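Local coordinates for amino acid ABC superfamily ATP binding cassette transporter, binding protein (Streptococcus pneumoniae, PDB 4H5G) that binds L-arginine and, as a family 3 solute-binding protein, probably delivers it to an amino acid ABC transporter, at residues 15-20 with 76-81; 93-98 with 199-204. All coordinates share one frame; numbering follows the deposited sequence. Where two conformers were deposited one is given.

How the contacts relate
Contacts 1 and 2 sit side by side in the lobe of the type II periplasmic binding protein fold that holds strand 13-18, their centres 11 Å apart. Residues 76-81 pair with 15-20 in contact 1 and also meet 199-204 of contact 2: Ala78 O and Ala203 N lie 3.0 Å apart, a probable backbone hydrogen bond, and Leu77 CD2 packs 3.6 Å from Leu204 CD2. Towards the bound arginine, Ser19, Ala80 and Gly81 of contact 1 line the pocket directly. Contact 2 stands behind them; its Asn200 side chain comes within about 4 Å of the ligand, and the hydroxyl of Tyr98 is weakly bonded to the amide of Gly81.

Contact 1 (15-20 with 76-81); sequences VVATSP and DLAVAG. With ARG (arginine), chain L; EDO (1,2-ethanediol), chain J.
Thr18 turns OG1 anti to its own backbone N (chi1 -161°), which lays the hydroxyl against Val79 O, and Asp76 swings its carboxylate beside its own backbone N (chi1 -62°), where OD2 meets Val15 N. These two side chains sit at either end of a parallel pairing, strand 13-18 against strand 77-78, in the three-stranded sheet of this type II periplasmic binding protein lobe. At the Asp76 end, OD2 takes Val15 N through its anti lone pair at 2.9 Å, almost straight at 174°, and is also salt-bridged to Lys11. Val15 O is gripped twice, by Asp76 N and Leu77 N, the latter bond longer at 3.3 Å. Ala17 N then gives to Leu77 O, and Val79 N to Ala17 O at 3.0 Å. The Thr18 hydroxyl adds one more bond after the last backbone one, donating in the carbonyl plane of Val79 O with OG1 2.7 Å away.

On the sheet face carrying Val16 and Leu77, Val16 CG1 packs 3.7 Å from Val79 CG2, with helix 40-52 lying against both valines. The face with Ala17 and Ala78 has small methyls, and helix 66-71 settles on them.

Toward the pocket both segments turn carbonyls to the bound arginine. Ala80 O accepts from ligand NE at 2.9 Å and weakly from NH1, while Gly81 O takes the ligand's amino N. Gly81 N is held by Asp41. The guanidinium is also bound by Ser19, whose carbonyl O accepts from ligand NH1 at 2.9 Å.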
loop_
_atom_site.group_PDB
_atom_site.type_symbol
_atom_site.label_atom_id
_atom_site.label_comp_id
_atom_site.label_asym_id
_atom_site.label_seq_id
_atom_site.Cartn_x
_atom_site.Cartn_y
_atom_site.Cartn_z
ATOM N N VAL A 15 6.470 -1.863 -16.633
ATOM C CA VAL A 15 7.196 -1.208 -15.541
ATOM C C VAL A 15 6.183 -0.767 -14.498
ATOM O O VAL A 15 5.244 -0.055 -14.812
ATOM C CB VAL A 15 8.001 0.003 -16.053
ATOM C CG1 VAL A 15 8.730 0.686 -14.898
ATOM C CG2 VAL A 15 8.984 -0.438 -17.143
ATOM N N VAL A 16 6.368 -1.208 -13.258
ATOM C CA VAL A 16 5.399 -0.934 -12.202
ATOM C C VAL A 16 6.092 -0.192 -11.068
ATOM O O VAL A 16 7.045 -0.705 -10.489
ATOM C CB VAL A 16 4.811 -2.260 -11.656
ATOM C CG1 VAL A 16 3.904 -2.000 -10.451
ATOM C CG2 VAL A 16 4.062 -3.030 -12.748
ATOM N N ALA A 17 5.614 1.012 -10.758
ATOM C CA ALA A 17 6.161 1.814 -9.660
ATOM C C ALA A 17 5.550 1.345 -8.343
ATOM O O ALA A 17 4.337 1.154 -8.243
ATOM C CB ALA A 17 5.870 3.283 -9.882
ATOM N N THR A 18 6.385 1.159 -7.325
ATOM C CA THR A 18 5.884 0.721 -6.022
ATOM C C THR A 18 6.788 1.232 -4.904
ATOM O O THR A 18 7.864 1.753 -5.156
ATOM C CB THR A 18 5.746 -0.817 -5.918
ATOM O OG1 THR A 18 4.861 -1.139 -4.842
ATOM C CG2 THR A 18 7.101 -1.491 -5.643
ATOM N N SER A 19 6.338 1.051 -3.665
ATOM C CA SER A 19 7.097 1.453 -2.483
ATOM C C SER A 19 7.163 0.261 -1.539
ATOM O O SER A 19 6.218 0.002 -0.796
ATOM C CB SER A 19 6.423 2.652 -1.798
ATOM O OG SER A 19 6.980 2.938 -0.520
ATOM N N PRO A 20 8.284 -0.483 -1.565
ATOM C CA PRO A 20 8.356 -1.747 -0.815
ATOM C C PRO A 20 8.637 -1.586 0.680
ATOM O O PRO A 20 9.626 -2.127 1.180
ATOM C CB PRO A 20 9.500 -2.490 -1.509
ATOM C CG PRO A 20 10.401 -1.395 -1.972
ATOM C CD PRO A 20 9.506 -0.236 -2.350
ATOM N N ASP A 76 4.586 2.350 -16.232
ATOM C CA ASP A 76 3.327 2.114 -16.946
ATOM C C ASP A 76 2.138 2.047 -16.001
ATOM O O ASP A 76 1.016 2.409 -16.359
ATOM C CB ASP A 76 3.404 0.775 -17.690
ATOM C CG ASP A 76 4.488 0.741 -18.734
ATOM O OD1 ASP A 76 4.467 1.590 -19.655
ATOM O OD2 ASP A 76 5.372 -0.139 -18.637
ATOM N N LEU A 77 2.396 1.537 -14.802
ATOM C CA LEU A 77 1.367 1.363 -13.787
ATOM C C LEU A 77 1.967 1.740 -12.442
ATOM O O LEU A 77 3.174 1.673 -12.260
ATOM C CB LEU A 77 0.944 -0.107 -13.707
ATOM C CG LEU A 77 0.295 -0.777 -14.920
ATOM C CD1 LEU A 77 0.065 -2.263 -14.593
ATOM C CD2 LEU A 77 -1.023 -0.091 -15.272
ATOM N N ALA A 78 1.121 2.099 -11.486
ATOM C CA ALA A 78 1.570 2.199 -10.093
ATOM C C ALA A 78 0.737 1.222 -9.277
ATOM O O ALA A 78 -0.491 1.216 -9.366
ATOM C CB ALA A 78 1.416 3.615 -9.579
ATOM N N VAL A 79 1.410 0.380 -8.498
ATOM C CA VAL A 79 0.727 -0.616 -7.660
ATOM C C VAL A 79 1.433 -0.574 -6.319
ATOM O O VAL A 79 2.582 -1.000 -6.200
ATOM C CB VAL A 79 0.818 -2.027 -8.253
ATOM C CG1 VAL A 79 -0.011 -3.007 -7.413
ATOM C CG2 VAL A 79 0.316 -2.057 -9.713
ATOM N N ALA A 80 0.755 -0.037 -5.309
ATOM C CA ALA A 80 1.412 0.176 -4.015
ATOM C C ALA A 80 0.392 0.324 -2.903
ATOM O O ALA A 80 0.494 1.237 -2.081
ATOM C CB ALA A 80 2.308 1.416 -4.080
ATOM N N GLY A 81 -0.602 -0.568 -2.894
ATOM C CA GLY A 81 -1.673 -0.472 -1.902
ATOM C C GLY A 81 -2.340 0.891 -1.990
ATOM O O GLY A 81 -2.639 1.540 -0.978
HETATM N N ARG L . -3.483 3.149 1.104
HETATM C CA ARG L . -2.769 4.387 1.447
HETATM C C ARG L . -2.798 5.372 0.299
HETATM O O ARG L . -3.061 5.019 -0.862
HETATM C CB ARG L . -1.315 4.095 1.846
HETATM C CG ARG L . -0.539 3.234 0.852
HETATM C CD ARG L . 0.953 3.174 1.209
HETATM N NE ARG L . 1.675 2.211 0.364
HETATM C CZ ARG L . 2.966 1.914 0.477
HETATM N NH1 ARG L . 3.520 1.017 -0.336
HETATM N NH2 ARG L . 3.699 2.516 1.407
HETATM O OXT ARG L . -2.563 6.564 0.512
HETATM C C1 EDO J . 2.087 3.870 -22.597
HETATM O O1 EDO J . 3.101 3.907 -23.606
HETATM C C2 EDO J . 2.169 2.544 -21.852
HETATM O O2 EDO J . 1.608 2.682 -20.543
#

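Contact 2 (93-98 with 199-204)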
loop_
_atom_site.group_PDB
_atom_site.type_symbol
_atom_site.label_atom_id
_atom_site.label_comp_id
_atom_site.label_asym_id
_atom_site.label_seq_id
_atom_site.Cartn_x
_atom_site.Cartn_y
_atom_site.Cartn_z
ATOM N N ASP A 93 -6.455 7.368 -13.892
ATOM C CA ASP A 93 -7.522 6.380 -13.959
ATOM C C ASP A 93 -7.144 5.242 -13.058
ATOM O O ASP A 93 -5.969 5.049 -12.753
ATOM C CB ASP A 93 -7.726 5.881 -15.380
ATOM C CG ASP A 93 -8.558 6.837 -16.216
ATOM O OD1 ASP A 93 -9.234 7.732 -15.659
ATOM O OD2 ASP A 93 -8.554 6.672 -17.446
ATOM N N PHE A 94 -8.137 4.493 -12.601
ATOM C CA PHE A 94 -7.835 3.353 -11.748
ATOM C C PHE A 94 -8.510 2.118 -12.290
ATOM O O PHE A 94 -9.576 2.192 -12.927
ATOM C CB PHE A 94 -8.319 3.585 -10.308
ATOM C CG PHE A 94 -7.431 4.495 -9.503
ATOM C CD1 PHE A 94 -7.655 5.859 -9.479
ATOM C CD2 PHE A 94 -6.372 3.979 -8.764
ATOM C CE1 PHE A 94 -6.837 6.701 -8.734
ATOM C CE2 PHE A 94 -5.551 4.813 -8.015
ATOM C CZ PHE A 94 -5.789 6.175 -7.997
ATOM N N SER A 95 -7.884 0.985 -12.013
ATOM C CA SER A 95 -8.469 -0.320 -12.287
ATOM C C SER A 95 -9.650 -0.470 -11.344
ATOM O O SER A 95 -9.821 0.324 -10.413
ATOM C CB SER A 95 -7.448 -1.420 -11.983
ATOM O OG SER A 95 -7.282 -1.565 -10.592
ATOM N N ILE A 96 -10.469 -1.492 -11.582
ATOM C CA ILE A 96 -11.428 -1.923 -10.569
ATOM C C ILE A 96 -10.649 -2.243 -9.284
ATOM O O ILE A 96 -9.462 -2.556 -9.331
ATOM C CB ILE A 96 -12.236 -3.147 -11.049
ATOM C CG1 ILE A 96 -11.314 -4.345 -11.292
ATOM C CG2 ILE A 96 -13.075 -2.774 -12.287
ATOM C CD1 ILE A 96 -12.052 -5.621 -11.744
ATOM N N PRO A 97 -11.309 -2.162 -8.115
ATOM C CA PRO A 97 -10.574 -2.467 -6.881
ATOM C C PRO A 97 -10.054 -3.908 -6.903
ATOM O O PRO A 97 -10.761 -4.781 -7.415
ATOM C CB PRO A 97 -11.656 -2.381 -5.798
ATOM C CG PRO A 97 -12.732 -1.572 -6.378
ATOM C CD PRO A 97 -12.690 -1.723 -7.863
ATOM N N TYR A 98 -8.862 -4.152 -6.369
ATOM C CA TYR A 98 -8.404 -5.529 -6.193
ATOM C C TYR A 98 -8.485 -6.004 -4.749
ATOM O O TYR A 98 -8.518 -7.207 -4.482
ATOM C CB TYR A 98 -6.985 -5.724 -6.755
ATOM C CG TYR A 98 -5.899 -4.872 -6.144
ATOM C CD1 TYR A 98 -5.271 -5.258 -4.967
ATOM C CD2 TYR A 98 -5.466 -3.697 -6.769
ATOM C CE1 TYR A 98 -4.250 -4.501 -4.410
ATOM C CE2 TYR A 98 -4.429 -2.925 -6.213
ATOM C CZ TYR A 98 -3.830 -3.345 -5.040
ATOM O OH TYR A 98 -2.791 -2.604 -4.482
ATOM N N ALA A 199 -11.009 1.606 -2.037
ATOM C CA ALA A 199 -10.355 0.324 -1.931
ATOM C C ALA A 199 -9.030 0.496 -2.651
ATOM O O ALA A 199 -8.834 1.504 -3.337
ATOM C CB ALA A 199 -11.201 -0.708 -2.633
ATOM N N ASN A 200 -8.131 -0.472 -2.518
ATOM C CA ASN A 200 -6.893 -0.477 -3.292
ATOM C C ASN A 200 -7.143 -0.750 -4.769
ATOM O O ASN A 200 -7.896 -1.646 -5.113
ATOM C CB ASN A 200 -5.956 -1.554 -2.746
ATOM C CG ASN A 200 -5.661 -1.353 -1.289
ATOM O OD1 ASN A 200 -4.950 -0.410 -0.919
ATOM N ND2 ASN A 200 -6.233 -2.205 -0.439
ATOM N N ALA A 201 -6.501 0.016 -5.646
ATOM C CA ALA A 201 -6.601 -0.245 -7.081
ATOM C C ALA A 201 -5.278 0.066 -7.763
ATOM O O ALA A 201 -4.409 0.697 -7.182
ATOM C CB ALA A 201 -7.735 0.570 -7.687
ATOM N N VAL A 202 -5.132 -0.389 -8.998
ATOM C CA VAL A 202 -3.928 -0.121 -9.787
ATOM C C VAL A 202 -4.143 1.225 -10.454
ATOM O O VAL A 202 -5.193 1.443 -11.054
ATOM C CB VAL A 202 -3.769 -1.202 -10.872
ATOM C CG1 VAL A 202 -2.625 -0.841 -11.831
ATOM C CG2 VAL A 202 -3.550 -2.599 -10.235
ATOM N N ALA A 203 -3.161 2.126 -10.358
ATOM C CA ALA A 203 -3.263 3.439 -11.011
ATOM C C ALA A 203 -2.646 3.408 -12.415
ATOM O O ALA A 203 -1.618 2.760 -12.638
ATOM C CB ALA A 203 -2.578 4.516 -10.152
ATOM N N LEU A 204 -3.291 4.109 -13.346
ATOM C CA LEU A 204 -2.784 4.290 -14.720
ATOM C C LEU A 204 -2.875 5.754 -15.096
ATOM O O LEU A 204 -3.667 6.490 -14.526
ATOM C CB LEU A 204 -3.644 3.513 -15.724
ATOM C CG LEU A 204 -3.963 2.051 -15.443
ATOM C CD1 LEU A 204 -5.281 1.913 -14.638
ATOM C CD2 LEU A 204 -4.029 1.254 -16.759
HETATM O O HOH W 1 -2.163 -0.165 -5.760
#
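Tyr98 lays its ring face against Asn200, whose CB lies over the ring in a CH-pi contact, 4.0 Å from the centroid and 26° off the normal. The backbone O of Asn200 sits over a face too, displaced toward the rim, and accepts the Tyr98 amide N at 3.0 Å. Ala201 C and Val202 N border the ring at its edge. Chi1 of 60° tucks CG of Tyr98 between its backbone N and carbonyl carbon, folding the ring back along 199-204, and its OH reaches a water 2.8 Å away that donates to Ala201 O. The Asn200 amide turns from this pairing, its ND2 held by Asn101 and Tyr99 O.

Ser95 carries the middle. Its N gives to Val202 O in the carbonyl plane, and OG accepts from Val202 N at 2.9 Å, nearly straight at 163°, while donating to Ile96 O. A side-chain oxygen thus receives the Val202 amide where the chain of 93-98 bows outward at Ile96 before returning at Pro97 and Tyr98. Ala201 CB fills the inside of that bow, 3.4 Å from Ser95 O, and also touches the Phe94 ring. Further along, Phe94 CE2 packs 3.7 Å from Ala203 CB, and Pro97 CB meets Ala199 CB at the opposite end of the pairing.

At the Asp93 end two backbone bonds join Asp93 and Leu204, and the carboxylate is salt-bridged to Lys206. Strands 92-94 and 203-205 thus make a short antiparallel pair beside the parallel sheet: the chain leaving for the other lobe and the chain coming back from it pair here, as in the two-lobed type II periplasmic binding proteins.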